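Local coordinates for DNA repair protein RecN (Deinococcus radiodurans, PDB 4ABY) that probably hydrolyses ATP through the SMC-like head domain held here, and may take part in the recombinational repair of damaged DNA, at residues I93-K98 and D374-S379; R148-W153 and A314-V319; E239-S244 and M259-S264. All blocks are in the same frame, centred on the assembly; numbering follows the deposited sequence.

Contact 1: I93-K98 and D374-S379; sequences IRSGEK and DGRTVS
R94 and R376 reach toward each other from opposite directions and lay their guanidinium groups face to face, though not flat: the two planes are 34° apart. R94 NH2 stands over the centre of the R376 group, 3.3 Å above its plane, and R94 NE comes within 3.3 Å of R376 NH2. No hydrogen bond joins these donors, and two like charges this close would probably repel. The buried side of the pair is densely packed. With CG anti to the backbone N (chi1 -172°) and the chain extended as far as NE, R94 runs straight past N47 and T52. Its NH1 makes a weak hydrogen bond to A49 O, while its NH2 meets V378 CG1 at 3.2 Å; the R94 side chain crosses the valine at about a right angle. The outer side is looser. R376 bends at chi2 and chi3 to bring its end up to the S95-G96 backbone, where S95 CB lies at the guanidinium edge, 3.4 Å from NH1, and the backbone of G96 adds a slight touch. E97 OE2 stays 5.2 Å from R376 NH2, too far for a salt bridge. The contact joins the loop leading into strand 99-105 of the antiparallel sheet to edge strand 376-383 of the mixed sheet, a seam between the two sheets of an ABC-type ATPase head.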
ATOM      1  N   ILE A  93      -8.165  17.807  12.393  1.00 23.26           N
ATOM      2  CA  ILE A  93      -8.811  18.024  13.686  1.00 27.25           C
ATOM      3  C   ILE A  93     -10.225  18.575  13.487  1.00 29.50           C
ATOM      4  O   ILE A  93     -10.426  19.525  12.732  1.00 29.76           O
ATOM      5  CB  ILE A  93      -8.007  18.985  14.587  1.00 28.02           C
ATOM      6  CG1 ILE A  93      -6.527  18.596  14.614  1.00 28.80           C
ATOM      7  CG2 ILE A  93      -8.574  18.996  15.995  1.00 26.83           C
ATOM      8  CD1 ILE A  93      -5.683  19.482  15.501  1.00 29.95           C
ATOM      9  N   ARG A  94     -11.197  17.970  14.165  1.00 25.44           N
ATOM     10  CA  ARG A  94     -12.595  18.363  14.025  1.00 26.45           C
ATOM     11  C   ARG A  94     -12.773  19.876  14.105  1.00 30.59           C
ATOM     12  O   ARG A  94     -12.017  20.560  14.789  1.00 33.06           O
ATOM     13  CB  ARG A  94     -13.457  17.667  15.080  1.00 27.71           C
ATOM     14  CG  ARG A  94     -14.942  17.869  14.876  1.00 27.27           C
ATOM     15  CD  ARG A  94     -15.755  17.033  15.833  1.00 30.27           C
ATOM     16  NE  ARG A  94     -17.175  17.358  15.757  1.00 28.25           N
ATOM     17  CZ  ARG A  94     -17.962  17.010  14.746  1.00 26.47           C
ATOM     18  NH1 ARG A  94     -17.464  16.336  13.721  1.00 28.32           N
ATOM     19  NH2 ARG A  94     -19.241  17.343  14.756  1.00 28.54           N
ATOM     20  N   SER A  95     -13.781  20.387  13.404  1.00 34.88           N
ATOM     21  CA  SER A  95     -13.987  21.825  13.247  1.00 27.72           C
ATOM     22  C   SER A  95     -13.868  22.628  14.540  1.00 36.32           C
ATOM     23  O   SER A  95     -13.017  23.515  14.646  1.00 47.97           O
ATOM     24  CB  SER A  95     -15.334  22.105  12.589  1.00 29.00           C
ATOM     25  OG  SER A  95     -15.559  23.500  12.492  1.00 33.72           O
ATOM     26  N   GLY A  96     -14.717  22.333  15.518  1.00 27.45           N
ATOM     27  CA  GLY A  96     -14.709  23.095  16.755  1.00 32.30           C
ATOM     28  C   GLY A  96     -14.057  22.387  17.928  1.00 35.26           C
ATOM     29  O   GLY A  96     -14.508  22.516  19.066  1.00 34.57           O
ATOM     30  N   GLU A  97     -12.994  21.637  17.661  1.00 32.59           N
ATOM     31  CA  GLU A  97     -12.336  20.875  18.717  1.00 37.18           C
ATOM     32  C   GLU A  97     -10.874  21.270  18.890  1.00 40.52           C
ATOM     33  O   GLU A  97     -10.267  21.858  17.995  1.00 36.68           O
ATOM     34  CB  GLU A  97     -12.464  19.369  18.471  1.00 36.64           C
ATOM     35  CG  GLU A  97     -13.902  18.853  18.453  1.00 36.63           C
ATOM     36  CD  GLU A  97     -14.578  18.910  19.814  1.00 42.33           C
ATOM     37  OE1 GLU A  97     -13.880  18.753  20.840  1.00 45.30           O
ATOM     38  OE2 GLU A  97     -15.814  19.100  19.853  1.00 41.00           O
ATOM     39  N   LYS A  98     -10.319  20.944  20.053  1.00 44.56           N
ATOM     40  CA  LYS A  98      -8.979  21.383  20.418  1.00 41.67           C
ATOM     41  C   LYS A  98      -7.924  20.356  20.032  1.00 43.95           C
ATOM     42  O   LYS A  98      -6.778  20.712  19.766  1.00 48.37           O
ATOM     43  CB  LYS A  98      -8.901  21.683  21.918  1.00 47.76           C
ATOM     44  CG  LYS A  98      -9.539  20.607  22.799  1.00 66.29           C
ATOM     45  CD  LYS A  98      -9.278  20.844  24.288  1.00 68.09           C
ATOM     46  CE  LYS A  98     -10.140  19.932  25.152  1.00 60.15           C
ATOM     47  NZ  LYS A  98     -11.592  20.233  25.000  1.00 63.40           N
ATOM     48  N   ASP A 374     -25.628  16.877  18.839  1.00 32.83           N
ATOM     49  CA  ASP A 374     -25.387  18.258  19.235  1.00 28.61           C
ATOM     50  C   ASP A 374     -25.580  19.193  18.041  1.00 27.89           C
ATOM     51  O   ASP A 374     -24.776  20.094  17.799  1.00 30.33           O
ATOM     52  CB  ASP A 374     -23.984  18.421  19.827  1.00 35.83           C
ATOM     53  CG  ASP A 374     -23.670  19.860  20.201  1.00 52.80           C
ATOM     54  OD1 ASP A 374     -24.597  20.569  20.649  1.00 64.37           O
ATOM     55  OD2 ASP A 374     -22.501  20.284  20.048  1.00 51.58           O
ATOM     56  N   GLY A 375     -26.649  18.965  17.287  1.00 27.11           N
ATOM     57  CA  GLY A 375     -27.007  19.844  16.190  1.00 22.92           C
ATOM     58  C   GLY A 375     -26.057  19.768  15.017  1.00 23.61           C
ATOM     59  O   GLY A 375     -26.217  20.496  14.039  1.00 24.11           O
ATOM     60  N   ARG A 376     -25.070  18.883  15.117  1.00 23.91           N
ATOM     61  CA  ARG A 376     -24.108  18.675  14.041  1.00 22.99           C
ATOM     62  C   ARG A 376     -24.226  17.275  13.455  1.00 26.58           C
ATOM     63  O   ARG A 376     -24.319  16.295  14.192  1.00 26.47           O
ATOM     64  CB  ARG A 376     -22.690  18.901  14.552  1.00 23.65           C
ATOM     65  CG  ARG A 376     -22.350  20.357  14.776  1.00 24.99           C
ATOM     66  CD  ARG A 376     -21.085  20.715  14.034  1.00 24.96           C
ATOM     67  NE  ARG A 376     -19.907  20.645  14.885  1.00 20.73           N
ATOM     68  CZ  ARG A 376     -18.662  20.676  14.426  1.00 28.75           C
ATOM     69  NH1 ARG A 376     -18.438  20.756  13.117  1.00 26.77           N
ATOM     70  NH2 ARG A 376     -17.644  20.618  15.271  1.00 30.06           N
ATOM     71  N   THR A 377     -24.226  17.175  12.130  1.00 25.41           N
ATOM     72  CA  THR A 377     -24.312  15.867  11.491  1.00 25.05           C
ATOM     73  C   THR A 377     -22.944  15.190  11.467  1.00 29.38           C
ATOM     74  O   THR A 377     -22.036  15.611  10.741  1.00 30.08           O
ATOM     75  CB  THR A 377     -24.873  15.962  10.069  1.00 23.59           C
ATOM     76  OG1 THR A 377     -23.968  16.710   9.253  1.00 48.93           O
ATOM     77  CG2 THR A 377     -26.227  16.656  10.075  1.00 23.68           C
ATOM     78  N   VAL A 378     -22.805  14.142  12.272  1.00 28.31           N
ATOM     79  CA  VAL A 378     -21.540  13.429  12.408  1.00 26.56           C
ATOM     80  C   VAL A 378     -21.584  12.058  11.740  1.00 24.15           C
ATOM     81  O   VAL A 378     -22.638  11.620  11.280  1.00 26.94           O
ATOM     82  CB  VAL A 378     -21.150  13.278  13.884  1.00 27.48           C
ATOM     83  CG1 VAL A 378     -20.987  14.646  14.519  1.00 25.61           C
ATOM     84  CG2 VAL A 378     -22.198  12.471  14.629  1.00 26.82           C
ATOM     85  N   SER A 379     -20.435  11.392  11.689  1.00 20.67           N
ATOM     86  CA  SER A 379     -20.321  10.102  11.014  1.00 22.34           C
ATOM     87  C   SER A 379     -20.452   8.928  11.969  1.00 25.67           C
ATOM     88  O   SER A 379     -20.010   8.982  13.117  1.00 24.83           O
ATOM     89  CB  SER A 379     -19.007  10.000  10.234  1.00 23.32           C
ATOM     90  OG  SER A 379     -19.069  10.743   9.027  1.00 24.06           O
TER

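Contact 2: R148-W153 and A314-V319; sequences RLTIHW and ADTPSV
The H152 imidazole meets V319 obliquely, CD2 lying 3.5 Å from V319 CG1, while one ring face carries T150 CG2, 3.2 Å above the plane and offset toward the rim. F321 brings a second ring to this imidazole at about 35°, and ND1 is hydrogen-bonded to S156 OG, which would limit turning of the ring. This is the edge of the mixed sheet of a P-loop NTPase fold: 149-152 is its outermost strand and runs parallel to 318-321, the strand that carries the hydrophobic run of the Walker B motif (VVFDE). The pairing starts sparsely, with S318 N bonded to R148 O at 3.3 Å and a weak bond from T150 N to S318 O. Two threonine hydroxyls gather beside it. T316 OG1 stands between its backbone N and carbonyl carbon (chi1 61°), which turns it toward the start of the strand that follows, to donate to S318 O at 2.8 Å, from 45° above the carbonyl plane. T316 OG1 also lies 2.8 Å from T150 OG1, close enough for a hydroxyl-hydroxyl bond, although L149 O competes for the T150 proton. A valine in place of T316 would lack this hydroxyl and would probably leave T150 OG1 without its cross-strand neighbour and S318 O without its short hydroxyl donor. Around this polar cluster, P317 CG packs on R148 O, and L149 CD2 rests 3.9 Å from S318 CB, whose hydroxyl is engaged by Q348 OE1. Farther along, V319 CA makes a bent CA-H...O contact of 3.3 Å with T150 O.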
ATOM      1  N   ARG A 148       3.089  -2.998   9.917  1.00 29.00           N
ATOM      2  CA  ARG A 148       1.711  -3.411  10.153  1.00 28.32           C
ATOM      3  C   ARG A 148       0.766  -2.904   9.064  1.00 28.90           C
ATOM      4  O   ARG A 148      -0.104  -3.636   8.592  1.00 29.50           O
ATOM      5  CB  ARG A 148       1.226  -2.900  11.515  1.00 31.17           C
ATOM      6  CG  ARG A 148       2.070  -3.317  12.713  1.00 32.21           C
ATOM      7  CD  ARG A 148       2.128  -4.826  12.875  1.00 34.55           C
ATOM      8  NE  ARG A 148       2.534  -5.226  14.221  1.00 50.15           N
ATOM      9  CZ  ARG A 148       3.789  -5.201  14.672  1.00 57.60           C
ATOM     10  NH1 ARG A 148       4.776  -4.778  13.887  1.00 47.36           N
ATOM     11  NH2 ARG A 148       4.059  -5.592  15.912  1.00 50.06           N
ATOM     12  N   LEU A 149       0.943  -1.642   8.681  1.00 25.97           N
ATOM     13  CA  LEU A 149       0.056  -0.983   7.732  1.00 20.77           C
ATOM     14  C   LEU A 149       0.734  -0.644   6.416  1.00 22.84           C
ATOM     15  O   LEU A 149       1.924  -0.349   6.369  1.00 26.98           O
ATOM     16  CB  LEU A 149      -0.494   0.308   8.333  1.00 22.25           C
ATOM     17  CG  LEU A 149      -1.848   0.254   9.034  1.00 24.81           C
ATOM     18  CD1 LEU A 149      -2.243   1.651   9.475  1.00 24.96           C
ATOM     19  CD2 LEU A 149      -2.898  -0.328   8.107  1.00 24.67           C
ATOM     20  N   THR A 150      -0.046  -0.673   5.345  1.00 25.20           N
ATOM     21  CA  THR A 150       0.386  -0.173   4.050  1.00 21.30           C
ATOM     22  C   THR A 150      -0.783   0.573   3.432  1.00 21.59           C
ATOM     23  O   THR A 150      -1.800  -0.033   3.117  1.00 27.61           O
ATOM     24  CB  THR A 150       0.767  -1.311   3.104  1.00 19.86           C
ATOM     25  OG1 THR A 150       1.937  -1.974   3.591  1.00 26.15           O
ATOM     26  CG2 THR A 150       1.046  -0.764   1.726  1.00 21.97           C
ATOM     27  N   ILE A 151      -0.662   1.884   3.282  1.00 18.74           N
ATOM     28  CA  ILE A 151      -1.701   2.642   2.599  1.00 20.99           C
ATOM     29  C   ILE A 151      -1.236   2.990   1.195  1.00 24.09           C
ATOM     30  O   ILE A 151      -0.181   3.594   1.026  1.00 24.57           O
ATOM     31  CB  ILE A 151      -2.058   3.935   3.335  1.00 20.49           C
ATOM     32  CG1 ILE A 151      -2.854   3.630   4.602  1.00 20.04           C
ATOM     33  CG2 ILE A 151      -2.863   4.847   2.432  1.00 20.67           C
ATOM     34  CD1 ILE A 151      -2.003   3.383   5.807  1.00 20.67           C
ATOM     35  N   HIS A 152      -2.020   2.615   0.189  1.00 23.07           N
ATOM     36  CA  HIS A 152      -1.576   2.805  -1.187  1.00 23.23           C
ATOM     37  C   HIS A 152      -2.102   4.047  -1.878  1.00 25.93           C
ATOM     38  O   HIS A 152      -3.213   4.509  -1.622  1.00 20.25           O
ATOM     39  CB  HIS A 152      -1.807   1.565  -2.043  1.00 24.36           C
ATOM     40  CG  HIS A 152      -0.782   0.497  -1.832  1.00 21.71           C
ATOM     41  ND1 HIS A 152       0.571   0.737  -1.927  1.00 19.82           N
ATOM     42  CD2 HIS A 152      -0.912  -0.815  -1.527  1.00 22.43           C
ATOM     43  CE1 HIS A 152       1.230  -0.382  -1.689  1.00 23.42           C
ATOM     44  NE2 HIS A 152       0.354  -1.339  -1.443  1.00 23.01           N
ATOM     45  N   TRP A 153      -1.270   4.534  -2.797  1.00 34.65           N
ATOM     46  CA  TRP A 153      -1.374   5.864  -3.365  1.00 28.76           C
ATOM     47  C   TRP A 153      -0.731   6.797  -2.340  1.00 26.29           C
ATOM     48  O   TRP A 153       0.411   7.203  -2.524  1.00 31.47           O
ATOM     49  CB  TRP A 153      -2.828   6.173  -3.762  1.00 27.41           C
ATOM     50  CG  TRP A 153      -3.294   7.611  -3.931  1.00 30.18           C
ATOM     51  CD1 TRP A 153      -4.582   8.001  -4.169  1.00 33.46           C
ATOM     52  CD2 TRP A 153      -2.522   8.821  -3.855  1.00 25.57           C
ATOM     53  NE1 TRP A 153      -4.663   9.364  -4.245  1.00 33.70           N
ATOM     54  CE2 TRP A 153      -3.415   9.895  -4.055  1.00 29.55           C
ATOM     55  CE3 TRP A 153      -1.174   9.107  -3.640  1.00 24.51           C
ATOM     56  CZ2 TRP A 153      -3.002  11.223  -4.046  1.00 32.13           C
ATOM     57  CZ3 TRP A 153      -0.768  10.424  -3.626  1.00 34.51           C
ATOM     58  CH2 TRP A 153      -1.679  11.467  -3.831  1.00 36.26           C
ATOM     59  N   ALA A 314       1.807  -9.104  -0.456  1.00 36.09           N
ATOM     60  CA  ALA A 314       1.927  -7.928   0.396  1.00 36.18           C
ATOM     61  C   ALA A 314       2.928  -8.210   1.509  1.00 38.12           C
ATOM     62  O   ALA A 314       3.154  -9.365   1.869  1.00 39.30           O
ATOM     63  CB  ALA A 314       0.576  -7.553   0.980  1.00 30.58           C
ATOM     64  N   ASP A 315       3.528  -7.155   2.053  1.00 38.53           N
ATOM     65  CA  ASP A 315       4.548  -7.306   3.088  1.00 40.55           C
ATOM     66  C   ASP A 315       4.055  -6.894   4.472  1.00 36.56           C
ATOM     67  O   ASP A 315       4.838  -6.811   5.419  1.00 40.16           O
ATOM     68  CB  ASP A 315       5.831  -6.547   2.719  1.00 42.74           C
ATOM     69  CG  ASP A 315       5.571  -5.102   2.307  1.00 59.96           C
ATOM     70  OD1 ASP A 315       4.518  -4.827   1.687  1.00 62.21           O
ATOM     71  OD2 ASP A 315       6.430  -4.238   2.591  1.00 66.26           O
ATOM     72  N   THR A 316       2.754  -6.653   4.583  1.00 32.17           N
ATOM     73  CA  THR A 316       2.142  -6.272   5.848  1.00 28.20           C
ATOM     74  C   THR A 316       0.784  -6.949   6.005  1.00 30.33           C
ATOM     75  O   THR A 316       0.107  -7.223   5.018  1.00 29.82           O
ATOM     76  CB  THR A 316       1.952  -4.751   5.942  1.00 29.00           C
ATOM     77  OG1 THR A 316       1.086  -4.310   4.887  1.00 30.19           O
ATOM     78  CG2 THR A 316       3.290  -4.034   5.830  1.00 26.98           C
ATOM     79  N   PRO A 317       0.379  -7.218   7.255  1.00 31.03           N
ATOM     80  CA  PRO A 317      -0.889  -7.896   7.546  1.00 28.24           C
ATOM     81  C   PRO A 317      -2.099  -7.123   7.037  1.00 27.44           C
ATOM     82  O   PRO A 317      -3.114  -7.735   6.706  1.00 28.72           O
ATOM     83  CB  PRO A 317      -0.915  -7.954   9.083  1.00 30.63           C
ATOM     84  CG  PRO A 317       0.093  -6.956   9.538  1.00 31.05           C
ATOM     85  CD  PRO A 317       1.146  -6.935   8.479  1.00 31.57           C
ATOM     86  N   SER A 318      -1.989  -5.797   6.987  1.00 28.56           N
ATOM     87  CA  SER A 318      -3.093  -4.940   6.558  1.00 25.85           C
ATOM     88  C   SER A 318      -2.647  -4.015   5.442  1.00 27.11           C
ATOM     89  O   SER A 318      -1.544  -3.476   5.480  1.00 30.69           O
ATOM     90  CB  SER A 318      -3.613  -4.107   7.727  1.00 26.48           C
ATOM     91  OG  SER A 318      -4.041  -4.937   8.793  1.00 33.35           O
ATOM     92  N   VAL A 319      -3.510  -3.847   4.443  1.00 25.32           N
ATOM     93  CA  VAL A 319      -3.234  -2.971   3.306  1.00 21.50           C
ATOM     94  C   VAL A 319      -4.442  -2.087   2.989  1.00 20.85           C
ATOM     95  O   VAL A 319      -5.586  -2.511   3.141  1.00 23.71           O
ATOM     96  CB  VAL A 319      -2.856  -3.778   2.050  1.00 22.88           C
ATOM     97  CG1 VAL A 319      -2.471  -2.842   0.915  1.00 22.16           C
ATOM     98  CG2 VAL A 319      -1.723  -4.744   2.362  1.00 24.98           C
TER

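Contact 3: E239-S244 and M259-S264; sequences EPLVDS and MEFALS
A β-hairpin packs against the end of a long helix here, L241 and V242 of helix 214-249 meeting M259 and F261 of strand 258-266. The helix and strand segments run roughly antiparallel, their directions 148° apart and their axes 8.2 Å from each other at closest approach. V242 fills the middle. Its CG1 is anti to the backbone N (chi1 158°) and lies against the carbonyl of M259 and 4.1 Å from M259 CG; the other methyl, CG2, turns to the neighbouring backbone at E260 CA and to F261 CD2, 3.7 Å away. The V242 and F261 side chains pass alongside, running opposite ways. One residue earlier, L241 crosses the phenyl group obliquely, its CD2 being 3.5 Å from F261 CE2. No hydrogen bond spans the two segments, so the join is made by apolar surfaces. Strand 258-266 pairs antiparallel with 276-282, and this two-stranded hairpin probably lies at the root of the coiled-coil arm of SMC-like proteins, to which helix 214-249 is likely to contribute. The hairpin's other face carries E260, which points away from the helix and forms a salt bridge with R280 on the partner strand. M259, present as selenomethionine, starts toward V242 but bends at chi3 (-70°), its end leading away; the side chain also touches L245, L246 and I249 farther along the same helix and V304 of helix 298-312. L170 touches both L241 and F261, so helix 163-171 also borders the apolar cluster. On the helix, S244 OG donates to L241 O at 2.8 Å, folding the hydroxyl back onto the preceding turn.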
ATOM      1  N   GLU A 239      11.917  -9.578 -17.748  1.00 41.25           N
ATOM      2  CA  GLU A 239      10.818  -9.763 -18.691  1.00 39.44           C
ATOM      3  C   GLU A 239       9.701 -10.661 -18.144  1.00 37.10           C
ATOM      4  O   GLU A 239       8.540 -10.265 -18.134  1.00 37.01           O
ATOM      5  CB  GLU A 239      11.341 -10.305 -20.023  1.00 49.08           C
ATOM      6  CG  GLU A 239      12.391  -9.419 -20.688  1.00 63.76           C
ATOM      7  CD  GLU A 239      11.798  -8.476 -21.721  1.00 78.04           C
ATOM      8  OE1 GLU A 239      10.685  -8.762 -22.217  1.00 70.41           O
ATOM      9  OE2 GLU A 239      12.451  -7.459 -22.046  1.00 78.29           O
ATOM     10  N   PRO A 240      10.047 -11.876 -17.686  1.00 35.25           N
ATOM     11  CA  PRO A 240       9.014 -12.775 -17.160  1.00 35.12           C
ATOM     12  C   PRO A 240       8.253 -12.144 -16.007  1.00 30.98           C
ATOM     13  O   PRO A 240       7.055 -12.377 -15.868  1.00 32.83           O
ATOM     14  CB  PRO A 240       9.821 -13.972 -16.649  1.00 33.14           C
ATOM     15  CG  PRO A 240      11.072 -13.943 -17.430  1.00 37.73           C
ATOM     16  CD  PRO A 240      11.381 -12.493 -17.639  1.00 38.56           C
ATOM     17  N   LEU A 241       8.950 -11.359 -15.192  1.00 31.14           N
ATOM     18  CA  LEU A 241       8.344 -10.713 -14.033  1.00 30.43           C
ATOM     19  C   LEU A 241       7.431  -9.574 -14.459  1.00 27.29           C
ATOM     20  O   LEU A 241       6.325  -9.430 -13.946  1.00 27.12           O
ATOM     21  CB  LEU A 241       9.427 -10.191 -13.083  1.00 31.70           C
ATOM     22  CG  LEU A 241       8.970  -9.356 -11.887  1.00 26.75           C
ATOM     23  CD1 LEU A 241       8.057 -10.166 -10.998  1.00 30.07           C
ATOM     24  CD2 LEU A 241      10.160  -8.843 -11.098  1.00 29.68           C
ATOM     25  N   VAL A 242       7.901  -8.762 -15.398  1.00 27.32           N
ATOM     26  CA  VAL A 242       7.100  -7.668 -15.931  1.00 28.84           C
ATOM     27  C   VAL A 242       5.860  -8.211 -16.632  1.00 29.16           C
ATOM     28  O   VAL A 242       4.799  -7.585 -16.622  1.00 28.86           O
ATOM     29  CB  VAL A 242       7.911  -6.808 -16.918  1.00 28.88           C
ATOM     30  CG1 VAL A 242       6.987  -6.047 -17.853  1.00 29.03           C
ATOM     31  CG2 VAL A 242       8.821  -5.859 -16.164  1.00 32.35           C
ATOM     32  N   ASP A 243       6.002  -9.386 -17.234  1.00 28.50           N
ATOM     33  CA  ASP A 243       4.914 -10.009 -17.974  1.00 25.07           C
ATOM     34  C   ASP A 243       3.797 -10.475 -17.056  1.00 24.64           C
ATOM     35  O   ASP A 243       2.621 -10.408 -17.414  1.00 21.59           O
ATOM     36  CB  ASP A 243       5.437 -11.185 -18.799  1.00 28.11           C
ATOM     37  CG  ASP A 243       5.954 -10.754 -20.156  1.00 35.96           C
ATOM     38  OD1 ASP A 243       5.754  -9.572 -20.521  1.00 32.12           O
ATOM     39  OD2 ASP A 243       6.553 -11.600 -20.860  1.00 35.72           O
ATOM     40  N   SER A 244       4.172 -10.945 -15.872  1.00 24.62           N
ATOM     41  CA  SER A 244       3.204 -11.481 -14.929  1.00 21.72           C
ATOM     42  C   SER A 244       2.403 -10.357 -14.291  1.00 24.69           C
ATOM     43  O   SER A 244       1.229 -10.532 -13.961  1.00 29.76           O
ATOM     44  CB  SER A 244       3.903 -12.307 -13.854  1.00 22.51           C
ATOM     45  OG  SER A 244       4.607 -11.463 -12.969  1.00 29.50           O
HETATM   46  N   MSE A 259       5.348  -1.584 -19.146  1.00 31.18           N
HETATM   47  CA  MSE A 259       6.143  -1.629 -17.927  1.00 32.68           C
HETATM   48  C   MSE A 259       7.484  -2.300 -18.184  1.00 33.49           C
HETATM   49  O   MSE A 259       7.580  -3.220 -18.993  1.00 36.83           O
HETATM   50  CB  MSE A 259       5.384  -2.375 -16.827  1.00 30.65           C
HETATM   51  CG  MSE A 259       6.220  -2.710 -15.603  1.00 33.36           C
HETATM   52 SE   MSE A 259       5.185  -3.537 -14.166  1.00 54.07          SE
HETATM   53  CE  MSE A 259       4.132  -1.999 -13.601  1.00 30.73           C
ATOM     54  N   GLU A 260       8.522  -1.832 -17.501  1.00 33.74           N
ATOM     55  CA  GLU A 260       9.835  -2.447 -17.617  1.00 35.97           C
ATOM     56  C   GLU A 260      10.704  -2.145 -16.401  1.00 36.79           C
ATOM     57  O   GLU A 260      10.521  -1.127 -15.733  1.00 33.84           O
ATOM     58  CB  GLU A 260      10.541  -1.954 -18.879  1.00 39.25           C
ATOM     59  CG  GLU A 260      11.168  -0.578 -18.729  1.00 46.12           C
ATOM     60  CD  GLU A 260      11.870  -0.120 -19.989  1.00 52.40           C
ATOM     61  OE1 GLU A 260      11.684  -0.779 -21.036  1.00 47.77           O
ATOM     62  OE2 GLU A 260      12.601   0.895 -19.929  1.00 51.88           O
ATOM     63  N   PHE A 261      11.645  -3.040 -16.115  1.00 36.43           N
ATOM     64  CA  PHE A 261      12.685  -2.758 -15.135  1.00 32.53           C
ATOM     65  C   PHE A 261      13.921  -2.233 -15.847  1.00 31.73           C
ATOM     66  O   PHE A 261      14.422  -2.862 -16.775  1.00 34.94           O
ATOM     67  CB  PHE A 261      13.041  -4.008 -14.335  1.00 31.00           C
ATOM     68  CG  PHE A 261      12.076  -4.311 -13.233  1.00 29.51           C
ATOM     69  CD1 PHE A 261      12.117  -3.600 -12.050  1.00 31.96           C
ATOM     70  CD2 PHE A 261      11.127  -5.305 -13.379  1.00 32.66           C
ATOM     71  CE1 PHE A 261      11.227  -3.871 -11.034  1.00 29.83           C
ATOM     72  CE2 PHE A 261      10.236  -5.585 -12.364  1.00 28.19           C
ATOM     73  CZ  PHE A 261      10.286  -4.867 -11.191  1.00 28.14           C
ATOM     74  N   ALA A 262      14.404  -1.075 -15.417  1.00 33.25           N
ATOM     75  CA  ALA A 262      15.588  -0.480 -16.019  1.00 29.32           C
ATOM     76  C   ALA A 262      16.775  -0.554 -15.070  1.00 30.25           C
ATOM     77  O   ALA A 262      16.669  -0.186 -13.895  1.00 30.84           O
ATOM     78  CB  ALA A 262      15.317   0.960 -16.415  1.00 30.52           C
ATOM     79  N   LEU A 263      17.901  -1.038 -15.581  1.00 24.61           N
ATOM     80  CA  LEU A 263      19.137  -1.032 -14.817  1.00 22.94           C
ATOM     81  C   LEU A 263      19.923   0.225 -15.145  1.00 25.33           C
ATOM     82  O   LEU A 263      20.119   0.563 -16.312  1.00 32.02           O
ATOM     83  CB  LEU A 263      19.977  -2.269 -15.123  1.00 19.81           C
ATOM     84  CG  LEU A 263      19.229  -3.596 -15.049  1.00 23.17           C
ATOM     85  CD1 LEU A 263      20.204  -4.752 -15.124  1.00 28.43           C
ATOM     86  CD2 LEU A 263      18.413  -3.672 -13.778  1.00 25.30           C
ATOM     87  N   SER A 264      20.363   0.921 -14.107  1.00 23.22           N
ATOM     88  CA  SER A 264      21.149   2.128 -14.276  1.00 26.28           C
ATOM     89  C   SER A 264      22.552   1.866 -13.737  1.00 27.65           C
ATOM     90  O   SER A 264      22.714   1.527 -12.564  1.00 29.85           O
ATOM     91  CB  SER A 264      20.478   3.283 -13.528  1.00 30.64           C
ATOM     92  OG  SER A 264      21.110   4.518 -13.800  1.00 41.05           O
TER

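Overall arrangement
Contacts 1 and 2 sit on the two outermost strands of one mixed sheet, their centres 30 Å apart and their nearest atoms about 17 Å. The predicted ATP-binding loop lies near both: the V378 side chain is about 9 Å from that of A71, and the H152 side chain about 12 Å from that of K73. Contact 3 belongs to the coiled-coil side of the head, on the other side of the chain's centre from contact 1, with 49 Å between their centres. Contact 2 stands between them, its nearest atoms about 12 Å from contact 3, and helix 298-312 touches side chains of both. In sequence, contact 1 encloses contact 2, which encloses contact 3.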